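Local coordinates for protein endoribonuclease MazF3 (Mycobacterium tuberculosis, PDB 5UCT) that acts as the toxin of a type II toxin-antitoxin system, an endoribonuclease that cuts mRNA and 23S rRNA mainly after the first two uridines of UUCCU, at residues L42-L54 and I77-A91. Residues are numbered along the deposited sequence; the frame is centred on the assembly and turned at random.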
loop_
_atom_site.group_PDB
_atom_site.type_symbol
_atom_site.label_atom_id
_atom_site.label_comp_id
_atom_site.label_asym_id
_atom_site.label_seq_id
_atom_site.Cartn_x
_atom_site.Cartn_y
_atom_site.Cartn_z
ATOM N N LEU A 42 -15.738 -2.545 -6.947
ATOM C CA LEU A 42 -15.018 -3.397 -6.015
ATOM C C LEU A 42 -15.185 -2.870 -4.596
ATOM O O LEU A 42 -15.361 -1.669 -4.379
ATOM C CB LEU A 42 -13.532 -3.467 -6.378
ATOM C CG LEU A 42 -13.189 -4.145 -7.709
ATOM C CD1 LEU A 42 -11.736 -3.900 -8.109
ATOM C CD2 LEU A 42 -13.478 -5.637 -7.633
ATOM N N ALA A 43 -15.137 -3.784 -3.625
ATOM C CA ALA A 43 -15.210 -3.371 -2.228
ATOM C C ALA A 43 -14.031 -2.491 -1.834
ATOM O O ALA A 43 -14.153 -1.670 -0.918
ATOM C CB ALA A 43 -15.282 -4.596 -1.318
ATOM N N THR A 44 -12.886 -2.656 -2.495
ATOM C CA THR A 44 -11.677 -1.914 -2.161
ATOM C C THR A 44 -11.667 -0.506 -2.742
ATOM O O THR A 44 -10.603 0.118 -2.802
ATOM C CB THR A 44 -10.438 -2.676 -2.641
ATOM O OG1 THR A 44 -10.385 -2.650 -4.075
ATOM C CG2 THR A 44 -10.500 -4.122 -2.177
ATOM N N GLU A 45 -12.816 0.004 -3.169
ATOM C CA GLU A 45 -12.925 1.343 -3.720
ATOM C C GLU A 45 -13.635 2.255 -2.728
ATOM O O GLU A 45 -14.497 1.816 -1.961
ATOM C CB GLU A 45 -13.678 1.326 -5.053
ATOM C CG GLU A 45 -13.031 0.456 -6.124
ATOM C CD GLU A 45 -13.888 0.333 -7.370
ATOM O OE1 GLU A 45 -15.103 0.611 -7.290
ATOM O OE2 GLU A 45 -13.344 -0.039 -8.430
ATOM N N VAL A 46 -13.258 3.535 -2.742
ATOM C CA VAL A 46 -13.877 4.551 -1.906
ATOM C C VAL A 46 -14.351 5.678 -2.814
ATOM O O VAL A 46 -13.537 6.277 -3.526
ATOM C CB VAL A 46 -12.927 5.094 -0.827
ATOM C CG1 VAL A 46 -13.635 6.135 0.028
ATOM C CG2 VAL A 46 -12.404 3.962 0.044
ATOM N N PRO A 47 -15.640 6.003 -2.840
ATOM C CA PRO A 47 -16.127 7.017 -3.782
ATOM C C PRO A 47 -15.675 8.420 -3.404
ATOM O O PRO A 47 -15.671 8.800 -2.230
ATOM C CB PRO A 47 -17.653 6.884 -3.695
ATOM C CG PRO A 47 -17.898 5.546 -3.060
ATOM C CD PRO A 47 -16.743 5.325 -2.140
ATOM N N VAL A 48 -15.284 9.184 -4.424
ATOM C CA VAL A 48 -14.987 10.606 -4.298
ATOM C C VAL A 48 -15.598 11.311 -5.502
ATOM O O VAL A 48 -15.743 10.726 -6.578
ATOM C CB VAL A 48 -13.468 10.883 -4.207
ATOM C CG1 VAL A 48 -12.909 10.382 -2.881
ATOM C CG2 VAL A 48 -12.739 10.236 -5.374
ATOM N N ASP A 49 -15.971 12.573 -5.322
ATOM C CA ASP A 49 -16.707 13.285 -6.365
ATOM C C ASP A 49 -16.180 14.713 -6.453
ATOM O O ASP A 49 -15.074 15.023 -5.998
ATOM C CB ASP A 49 -18.217 13.216 -6.088
ATOM C CG ASP A 49 -19.047 13.273 -7.356
ATOM O OD1 ASP A 49 -18.670 14.020 -8.284
ATOM O OD2 ASP A 49 -20.074 12.567 -7.425
ATOM N N ALA A 50 -16.982 15.597 -7.056
ATOM C CA ALA A 50 -16.579 16.986 -7.247
ATOM C C ALA A 50 -16.417 17.727 -5.930
ATOM O O ALA A 50 -15.711 18.741 -5.885
ATOM C CB ALA A 50 -17.596 17.711 -8.131
ATOM N N VAL A 51 -17.062 17.253 -4.863
ATOM C CA VAL A 51 -16.855 17.836 -3.543
ATOM C C VAL A 51 -15.392 17.716 -3.136
ATOM O O VAL A 51 -14.800 18.661 -2.600
ATOM C CB VAL A 51 -17.791 17.170 -2.518
ATOM C CG1 VAL A 51 -17.371 17.516 -1.099
ATOM C CG2 VAL A 51 -19.233 17.589 -2.770
ATOM N N ASN A 52 -14.780 16.561 -3.407
ATOM C CA ASN A 52 -13.386 16.357 -3.029
ATOM C C ASN A 52 -12.447 17.196 -3.890
ATOM O O ASN A 52 -11.415 17.672 -3.404
ATOM C CB ASN A 52 -13.031 14.873 -3.126
ATOM C CG ASN A 52 -13.983 13.995 -2.334
ATOM O OD1 ASN A 52 -14.987 13.517 -2.860
ATOM N ND2 ASN A 52 -13.672 13.781 -1.061
ATOM N N GLY A 53 -12.784 17.390 -5.164
ATOM C CA GLY A 53 -11.982 18.238 -6.025
ATOM C C GLY A 53 -11.809 17.721 -7.439
ATOM O O GLY A 53 -10.906 18.160 -8.158
ATOM N N LEU A 54 -12.666 16.796 -7.852
ATOM C CA LEU A 54 -12.606 16.217 -9.185
ATOM C C LEU A 54 -13.677 16.833 -10.081
ATOM O O LEU A 54 -14.597 17.513 -9.622
ATOM C CB LEU A 54 -12.777 14.694 -9.125
ATOM C CG LEU A 54 -11.704 13.861 -8.415
ATOM C CD1 LEU A 54 -10.309 14.371 -8.756
ATOM C CD2 LEU A 54 -11.921 13.814 -6.905
ATOM N N ILE A 77 -4.805 19.484 -4.400
ATOM C CA ILE A 77 -6.094 19.803 -5.007
ATOM C C ILE A 77 -7.225 19.049 -4.316
ATOM O O ILE A 77 -7.864 18.175 -4.913
ATOM C CB ILE A 77 -6.082 19.513 -6.521
ATOM C CG1 ILE A 77 -5.533 18.113 -6.809
ATOM C CG2 ILE A 77 -5.275 20.571 -7.265
ATOM C CD1 ILE A 77 -6.419 17.299 -7.732
ATOM N N GLY A 78 -7.494 19.391 -3.058
ATOM C CA GLY A 78 -8.672 18.879 -2.400
ATOM C C GLY A 78 -8.336 18.218 -1.083
ATOM O O GLY A 78 -7.260 18.427 -0.513
ATOM N N TYR A 79 -9.277 17.404 -0.612
ATOM C CA TYR A 79 -9.207 16.795 0.706
ATOM C C TYR A 79 -10.178 15.626 0.744
ATOM O O TYR A 79 -11.219 15.652 0.082
ATOM C CB TYR A 79 -9.558 17.812 1.799
ATOM C CG TYR A 79 -8.862 17.594 3.120
ATOM C CD1 TYR A 79 -7.812 16.697 3.237
ATOM C CD2 TYR A 79 -9.257 18.289 4.254
ATOM C CE1 TYR A 79 -7.174 16.502 4.446
ATOM C CE2 TYR A 79 -8.626 18.099 5.466
ATOM C CZ TYR A 79 -7.585 17.204 5.557
ATOM O OH TYR A 79 -6.952 17.010 6.763
ATOM N N LEU A 80 -9.830 14.600 1.514
ATOM C CA LEU A 80 -10.765 13.523 1.813
ATOM C C LEU A 80 -11.519 13.892 3.082
ATOM O O LEU A 80 -10.905 14.084 4.138
ATOM C CB LEU A 80 -10.051 12.182 1.982
ATOM C CG LEU A 80 -10.989 10.985 2.177
ATOM C CD1 LEU A 80 -11.642 10.580 0.859
ATOM C CD2 LEU A 80 -10.272 9.802 2.811
ATOM N N LEU A 81 -12.841 14.002 2.975
ATOM C CA LEU A 81 -13.653 14.398 4.118
ATOM C C LEU A 81 -13.487 13.403 5.258
ATOM O O LEU A 81 -13.359 12.196 5.038
ATOM C CB LEU A 81 -15.127 14.505 3.715
ATOM C CG LEU A 81 -15.620 15.819 3.098
ATOM C CD1 LEU A 81 -14.843 16.194 1.843
ATOM C CD2 LEU A 81 -17.107 15.725 2.793
ATOM N N ALA A 82 -13.475 13.923 6.488
ATOM C CA ALA A 82 -13.269 13.076 7.657
ATOM C C ALA A 82 -14.376 12.045 7.826
ATOM O O ALA A 82 -14.160 11.024 8.487
ATOM C CB ALA A 82 -13.159 13.937 8.916
ATOM N N SER A 83 -15.556 12.287 7.249
ATOM C CA SER A 83 -16.625 11.298 7.295
ATOM C C SER A 83 -16.326 10.086 6.422
ATOM O O SER A 83 -16.935 9.030 6.619
ATOM C CB SER A 83 -17.950 11.936 6.873
ATOM O OG SER A 83 -17.847 12.521 5.586
ATOM N N GLN A 84 -15.408 10.213 5.464
ATOM C CA GLN A 84 -15.008 9.101 4.612
ATOM C C GLN A 84 -13.882 8.268 5.209
ATOM O O GLN A 84 -13.566 7.204 4.664
ATOM C CB GLN A 84 -14.582 9.620 3.233
ATOM C CG GLN A 84 -15.701 10.277 2.442
ATOM C CD GLN A 84 -15.199 10.970 1.192
ATOM O OE1 GLN A 84 -14.529 11.999 1.267
ATOM N NE2 GLN A 84 -15.519 10.406 0.033
ATOM N N GLU A 85 -13.277 8.729 6.304
ATOM C CA GLU A 85 -12.178 7.986 6.915
ATOM C C GLU A 85 -12.538 6.564 7.333
ATOM O O GLU A 85 -11.711 5.663 7.106
ATOM C CB GLU A 85 -11.632 8.774 8.112
ATOM C CG GLU A 85 -10.870 10.029 7.728
ATOM C CD GLU A 85 -9.593 9.723 6.970
ATOM O OE1 GLU A 85 -8.990 8.658 7.219
ATOM O OE2 GLU A 85 -9.190 10.546 6.123
ATOM N N PRO A 86 -13.700 6.283 7.942
ATOM C CA PRO A 86 -13.995 4.882 8.289
ATOM C C PRO A 86 -14.021 3.957 7.086
ATOM O O PRO A 86 -13.572 2.807 7.184
ATOM C CB PRO A 86 -15.369 4.971 8.970
ATOM C CG PRO A 86 -15.938 6.272 8.523
ATOM C CD PRO A 86 -14.766 7.185 8.412
ATOM N N ALA A 87 -14.532 4.428 5.945
ATOM C CA ALA A 87 -14.565 3.589 4.753
ATOM C C ALA A 87 -13.171 3.338 4.196
ATOM O O ALA A 87 -12.918 2.269 3.626
ATOM C CB ALA A 87 -15.458 4.224 3.688
ATOM N N LEU A 88 -12.263 4.310 4.340
ATOM C CA LEU A 88 -10.890 4.115 3.878
ATOM C C LEU A 88 -10.227 2.958 4.611
ATOM O O LEU A 88 -9.636 2.067 3.986
ATOM C CB LEU A 88 -10.079 5.395 4.070
ATOM C CG LEU A 88 -8.573 5.222 3.864
ATOM C CD1 LEU A 88 -8.268 4.874 2.415
ATOM C CD2 LEU A 88 -7.809 6.464 4.300
ATOM N N ALA A 89 -10.304 2.960 5.944
ATOM C CA ALA A 89 -9.795 1.830 6.711
ATOM C C ALA A 89 -10.496 0.540 6.311
ATOM O O ALA A 89 -9.864 -0.518 6.231
ATOM C CB ALA A 89 -9.964 2.089 8.207
ATOM N N GLU A 90 -11.801 0.610 6.045
ATOM C CA GLU A 90 -12.522 -0.581 5.605
ATOM C C GLU A 90 -12.010 -1.073 4.257
ATOM O O GLU A 90 -11.875 -2.284 4.039
ATOM C CB GLU A 90 -14.021 -0.291 5.531
ATOM C CG GLU A 90 -14.872 -1.479 5.113
ATOM C CD GLU A 90 -15.019 -2.514 6.213
ATOM O OE1 GLU A 90 -14.422 -2.335 7.295
ATOM O OE2 GLU A 90 -15.740 -3.507 5.993
ATOM N N ALA A 91 -11.720 -0.148 3.339
ATOM C CA ALA A 91 -11.251 -0.539 2.013
ATOM C C ALA A 91 -9.883 -1.206 2.082
ATOM O O ALA A 91 -9.650 -2.233 1.433
ATOM C CB ALA A 91 -11.208 0.678 1.093
#
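V46 meets the C-terminal helix of this MazF toxin through one methyl: CG2 lies 3.6 Å from A91 CB and also reaches the backbone around A87 and L88. Its other methyl, CG1, stands anti to the backbone N (chi1 -179°), which leaves CG2 beside that N and turned to the helix. Strand 45-48 runs nearly antiparallel to helix segment 85-91, at 152°, and the axes come within 8.1 Å, consistent with the small A87 and A91 facing the strand. The helix is thus laid against the antiparallel sheet of the PemK/MazF fold, of the SH3 clan. Along the strand, the V48 and L80 side chains cross at about a right angle, V48 CG1 4.0 Å from L80 CD1; L16 of strand 12-17 adjoins L80 and L88, extending this core. V51 CG1 touches L81 CD1 at the exposed margin.

At the polar edge, N52 shows how one amide can join a turn to two partners. Its ND2 gives one N-H to Q84 OE1 (3.1 Å) and the other, straighter at 165°, to Y79 O (3.3 Å); both acceptors lie close to its amide plane and are met on a lone pair. N52 OD1 meanwhile receives D49 N at 2.8 Å, closing its own turn. Q84 OE1 also takes a weak bond from L81 N. With both ends engaged, the N52 amide is fixed in rotation, and hydrogen bonds between neutral groups tie the turn after strand 45-48 to Y79, ending strand 73-79, and to Q84.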